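Local coordinates for protein archaeal actin homolog (Thermoplasma acidophilum, PDB 2FSJ) that polymerises into bundles of helical filaments in a nucleotide-dependent reaction, best supported by ATP, as an archaeal relative of actin, at residues Val28-Thr33 against Gly198-Asp203; Gln90-Leu95 against Arg169-Gly174. All blocks are in the same frame, centred on the assembly; numbering follows the deposited sequence.

Contact 1 (Val28-Thr33 against Gly198-Asp203); sequences VGYGDT and GSRTTD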
# COMPACT_ATOMS: atom_id res chain seq x y z
N VAL A 28 -2.96 -0.21 5.20
CA VAL A 28 -4.13 0.09 4.35
C VAL A 28 -3.65 1.05 3.25
O VAL A 28 -3.66 2.30 3.39
CB VAL A 28 -5.32 0.70 5.12
CG1 VAL A 28 -6.54 0.91 4.21
CG2 VAL A 28 -5.68 -0.18 6.28
N GLY A 29 -3.25 0.43 2.14
CA GLY A 29 -2.80 1.16 0.98
C GLY A 29 -3.97 1.70 0.17
O GLY A 29 -5.11 1.19 0.24
N TYR A 30 -3.68 2.70 -0.64
CA TYR A 30 -4.65 3.21 -1.65
C TYR A 30 -5.11 2.04 -2.52
O TYR A 30 -6.32 1.89 -2.84
CB TYR A 30 -4.02 4.33 -2.55
CG TYR A 30 -4.92 4.61 -3.73
CD1 TYR A 30 -6.08 5.39 -3.56
CD2 TYR A 30 -4.73 3.96 -4.94
CE1 TYR A 30 -6.99 5.56 -4.62
CE2 TYR A 30 -5.66 4.13 -6.02
CZ TYR A 30 -6.77 4.94 -5.84
OH TYR A 30 -7.70 5.12 -6.87
N GLY A 31 -4.16 1.18 -2.89
CA GLY A 31 -4.42 0.08 -3.79
C GLY A 31 -4.89 -1.21 -3.14
O GLY A 31 -5.89 -1.82 -3.56
N ASP A 32 -4.12 -1.68 -2.15
CA ASP A 32 -4.34 -2.97 -1.50
C ASP A 32 -4.14 -2.81 -0.02
O ASP A 32 -3.35 -1.95 0.38
CB ASP A 32 -3.35 -4.05 -1.96
CG ASP A 32 -3.57 -4.45 -3.42
OD1 ASP A 32 -4.61 -5.08 -3.74
OD2 ASP A 32 -2.77 -4.09 -4.31
N THR A 33 -4.86 -3.63 0.77
CA THR A 33 -4.73 -3.69 2.22
C THR A 33 -3.97 -4.99 2.51
O THR A 33 -4.34 -6.05 2.00
CB THR A 33 -6.17 -3.66 2.85
OG1 THR A 33 -6.74 -2.35 2.61
CG2 THR A 33 -6.19 -3.88 4.35
N GLY A 198 3.29 3.83 -5.99
CA GLY A 198 1.91 3.36 -5.92
C GLY A 198 1.12 3.77 -7.16
O GLY A 198 1.69 4.25 -8.15
N SER A 199 -0.20 3.59 -7.08
CA SER A 199 -1.09 3.94 -8.18
C SER A 199 -1.17 5.45 -8.42
O SER A 199 -1.05 5.92 -9.55
CB SER A 199 -2.49 3.36 -7.91
OG SER A 199 -3.27 3.38 -9.10
N ARG A 200 -1.33 6.21 -7.35
CA ARG A 200 -1.52 7.66 -7.46
C ARG A 200 -0.35 8.53 -7.00
O ARG A 200 -0.21 9.68 -7.45
CB ARG A 200 -2.79 8.02 -6.67
CG ARG A 200 -4.05 7.80 -7.50
CD ARG A 200 -5.31 7.98 -6.72
NE ARG A 200 -5.78 9.36 -6.62
CZ ARG A 200 -6.46 10.00 -7.56
NH1 ARG A 200 -6.73 9.43 -8.73
NH2 ARG A 200 -6.86 11.24 -7.34
N THR A 201 0.46 8.01 -6.08
CA THR A 201 1.61 8.77 -5.58
C THR A 201 2.85 7.91 -5.55
O THR A 201 2.77 6.66 -5.51
CB THR A 201 1.35 9.28 -4.13
OG1 THR A 201 1.24 8.15 -3.25
CG2 THR A 201 0.05 9.96 -4.01
N THR A 202 3.98 8.60 -5.52
CA THR A 202 5.27 8.00 -5.24
C THR A 202 5.89 8.62 -3.97
O THR A 202 6.23 9.80 -3.91
CB THR A 202 6.20 8.14 -6.48
OG1 THR A 202 5.63 7.42 -7.60
CG2 THR A 202 7.60 7.44 -6.20
N ASP A 203 6.03 7.79 -2.94
CA ASP A 203 6.47 8.22 -1.61
C ASP A 203 7.96 7.90 -1.54
O ASP A 203 8.39 6.73 -1.70
CB ASP A 203 5.69 7.41 -0.58
CG ASP A 203 5.81 7.95 0.81
OD1 ASP A 203 5.02 8.88 1.13
OD2 ASP A 203 6.68 7.53 1.63
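Tyr30 meets Arg200 and Ser199 because its CG stands anti to the backbone N (chi1 169°), carrying the ring out of its own hairpin turn, while the Arg200 chain bends at its third torsion and presents its CD methylene at the bend. That methylene lies over one face of the phenol ring, offset toward the rim: CD of Arg200 is 3.5 Å from CZ of Tyr30 and 3.8 Å from the ring centroid, its direction 24° off the ring normal. This is a CH-pi contact made by the aliphatic part of the arginine; the guanidinium lies beyond it, its plane tilted 33° from the ring. Ser199 comes in obliquely beside the CD2-CE2 side of the ring, on the same side of its plane as Arg200 CD; its CB is 3.8 Å from both CD2 and CE2 of Tyr30, and its OG stays 4.0 Å from CE2 of Tyr30. The two segments are the connections of two beta hairpins, one between strands 22-28 and 32-36, the other between strands 191-197 and 202-208. In the actin fold these are the two phosphate-binding loops, which face each other across the nucleotide cleft, and Tyr30 to Thr33 and Ser199 belong to the ATP site. Each turn is tied within itself by a backbone bond, from Gly29 N to Asp32 O (3.0 Å) and from Gly198 N to Thr201 O (2.9 Å). On the first of these turns, Gly29 O also accepts a hydrogen bond from Ser47 OG of strand 42-52.

Contact 2 (Gln90-Leu95 against Arg169-Gly174); sequences QGDGRL and RPQGVG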
# COMPACT_ATOMS: atom_id res chain seq x y z
N GLN A 90 -8.67 7.62 0.13
CA GLN A 90 -8.14 8.87 -0.46
C GLN A 90 -6.63 8.82 -0.67
O GLN A 90 -6.09 9.53 -1.53
CB GLN A 90 -8.55 10.06 0.41
CG GLN A 90 -10.05 10.32 0.34
CD GLN A 90 -10.43 11.02 -0.93
OE1 GLN A 90 -10.96 10.39 -1.87
NE2 GLN A 90 -10.13 12.32 -1.02
N GLY A 91 -5.93 7.96 0.05
CA GLY A 91 -4.49 7.78 -0.14
C GLY A 91 -4.01 6.64 0.76
O GLY A 91 -4.82 6.00 1.45
N ASP A 92 -2.71 6.44 0.81
CA ASP A 92 -2.10 5.46 1.75
C ASP A 92 -2.18 5.92 3.23
O ASP A 92 -2.09 7.12 3.57
CB ASP A 92 -0.59 5.27 1.44
CG ASP A 92 -0.32 4.68 0.06
OD1 ASP A 92 -1.10 3.88 -0.45
OD2 ASP A 92 0.75 4.93 -0.55
N GLY A 93 -2.29 4.93 4.12
CA GLY A 93 -2.23 5.19 5.55
C GLY A 93 -3.24 6.17 6.13
O GLY A 93 -2.92 6.88 7.10
N ARG A 94 -4.46 6.20 5.57
CA ARG A 94 -5.52 7.08 6.07
C ARG A 94 -6.43 6.32 7.01
O ARG A 94 -7.62 6.12 6.73
CB ARG A 94 -6.35 7.67 4.93
CG ARG A 94 -5.50 8.47 3.92
CD ARG A 94 -4.90 9.74 4.49
NE ARG A 94 -5.95 10.62 5.01
CZ ARG A 94 -6.62 11.55 4.31
NH1 ARG A 94 -6.35 11.77 3.01
NH2 ARG A 94 -7.56 12.27 4.92
N LEU A 95 -5.86 5.90 8.13
CA LEU A 95 -6.52 4.96 9.01
C LEU A 95 -7.71 5.56 9.77
O LEU A 95 -8.59 4.81 10.20
CB LEU A 95 -5.53 4.39 10.02
CG LEU A 95 -4.32 3.56 9.58
CD1 LEU A 95 -3.56 3.06 10.85
CD2 LEU A 95 -4.70 2.40 8.75
N ARG A 169 4.68 3.76 12.40
CA ARG A 169 5.97 4.20 11.87
C ARG A 169 5.73 4.86 10.52
O ARG A 169 4.76 4.49 9.89
CB ARG A 169 6.87 3.02 11.65
CG ARG A 169 7.45 2.43 12.91
CD ARG A 169 8.38 3.37 13.68
NE ARG A 169 8.86 2.70 14.88
CZ ARG A 169 8.24 2.70 16.07
NH1 ARG A 169 7.09 3.38 16.27
NH2 ARG A 169 8.80 2.05 17.08
N PRO A 170 6.60 5.79 10.09
CA PRO A 170 6.46 6.40 8.76
C PRO A 170 6.53 5.38 7.66
O PRO A 170 7.34 4.44 7.74
CB PRO A 170 7.64 7.39 8.70
CG PRO A 170 7.86 7.76 10.11
CD PRO A 170 7.71 6.42 10.81
N GLN A 171 5.68 5.51 6.63
CA GLN A 171 5.77 4.67 5.48
C GLN A 171 7.21 4.79 4.89
O GLN A 171 7.80 5.89 4.84
CB GLN A 171 4.73 5.13 4.44
CG GLN A 171 4.64 4.25 3.22
CD GLN A 171 3.36 4.53 2.41
OE1 GLN A 171 2.27 4.64 2.99
NE2 GLN A 171 3.50 4.69 1.11
N GLY A 172 7.77 3.66 4.51
CA GLY A 172 9.16 3.58 4.14
C GLY A 172 10.10 3.16 5.27
O GLY A 172 11.04 2.42 5.05
N VAL A 173 9.88 3.69 6.45
CA VAL A 173 10.66 3.27 7.61
C VAL A 173 10.32 1.82 7.95
O VAL A 173 11.21 1.07 8.32
CB VAL A 173 10.42 4.20 8.83
CG1 VAL A 173 10.94 3.61 10.15
CG2 VAL A 173 11.04 5.55 8.56
N GLY A 174 9.03 1.45 7.84
CA GLY A 174 8.62 0.05 8.02
C GLY A 174 9.43 -0.88 7.13
O GLY A 174 10.05 -1.83 7.60
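Asp92 and Gln171 face each other from two irregular pieces of backbone: a loop that turns through positive phi at Gly93, and the bend from strand 158-170 into helix 173-182, where Gly172 is the N-cap residue. The glutamine chain has its CG anti to the backbone N (chi1 -175°) and runs on extended beyond CG, which carries the amide as far as the aspartate. Gln171 NE2 donates to Asp92 OD2 over 3.2 Å, with an N-H...O angle of 166°. The oxygen lies nearly in the plane of the amide, yet the donor comes from above the carboxylate plane, 44° out of it. The two side chains meet at about a right angle, and the other arm of the amide, OE1 of Gln171, packs against CB of Asp92 at 3.3 Å. The second carboxylate oxygen, Asp92 OD1, accepts from the backbone N of Tyr30, while Gln171 NE2 also reaches Asp196 OD2 in a weak hydrogen bond. With an alanine at Gln171, OD2 would probably lose this donor, leaving the carboxylate held from the Tyr30 side alone among the bonds described. Around the glutamine, Asn334 and Tyr338 of helix 333-343 touch its side chain, as does Asp203 of strand 202-208; on the loop side, Gly93 is backbone-bonded to Val28 at the end of strand 22-28.

Contacts 1 and 2 have centres 9 Å apart and touch directly, through the Asp92 and Gly93 side of the 90-95 loop. Along the chain the order is 28-33, 90-95, 169-174, 198-203, so contact 2 is nested within the loop that contact 1 closes. Both reach the seven-stranded sheet: contact 1 at the hairpin of strands 22-28 and 32-36, contact 2 at the end of strand 158-170. Contact 1 bridges to the second, four-stranded sheet across the cleft; contact 2 is the more buried of the two and likewise reaches that sheet, at strand 202-208. This is consistent with Asp92 acting as a second-shell residue that positions the ATP-site loop.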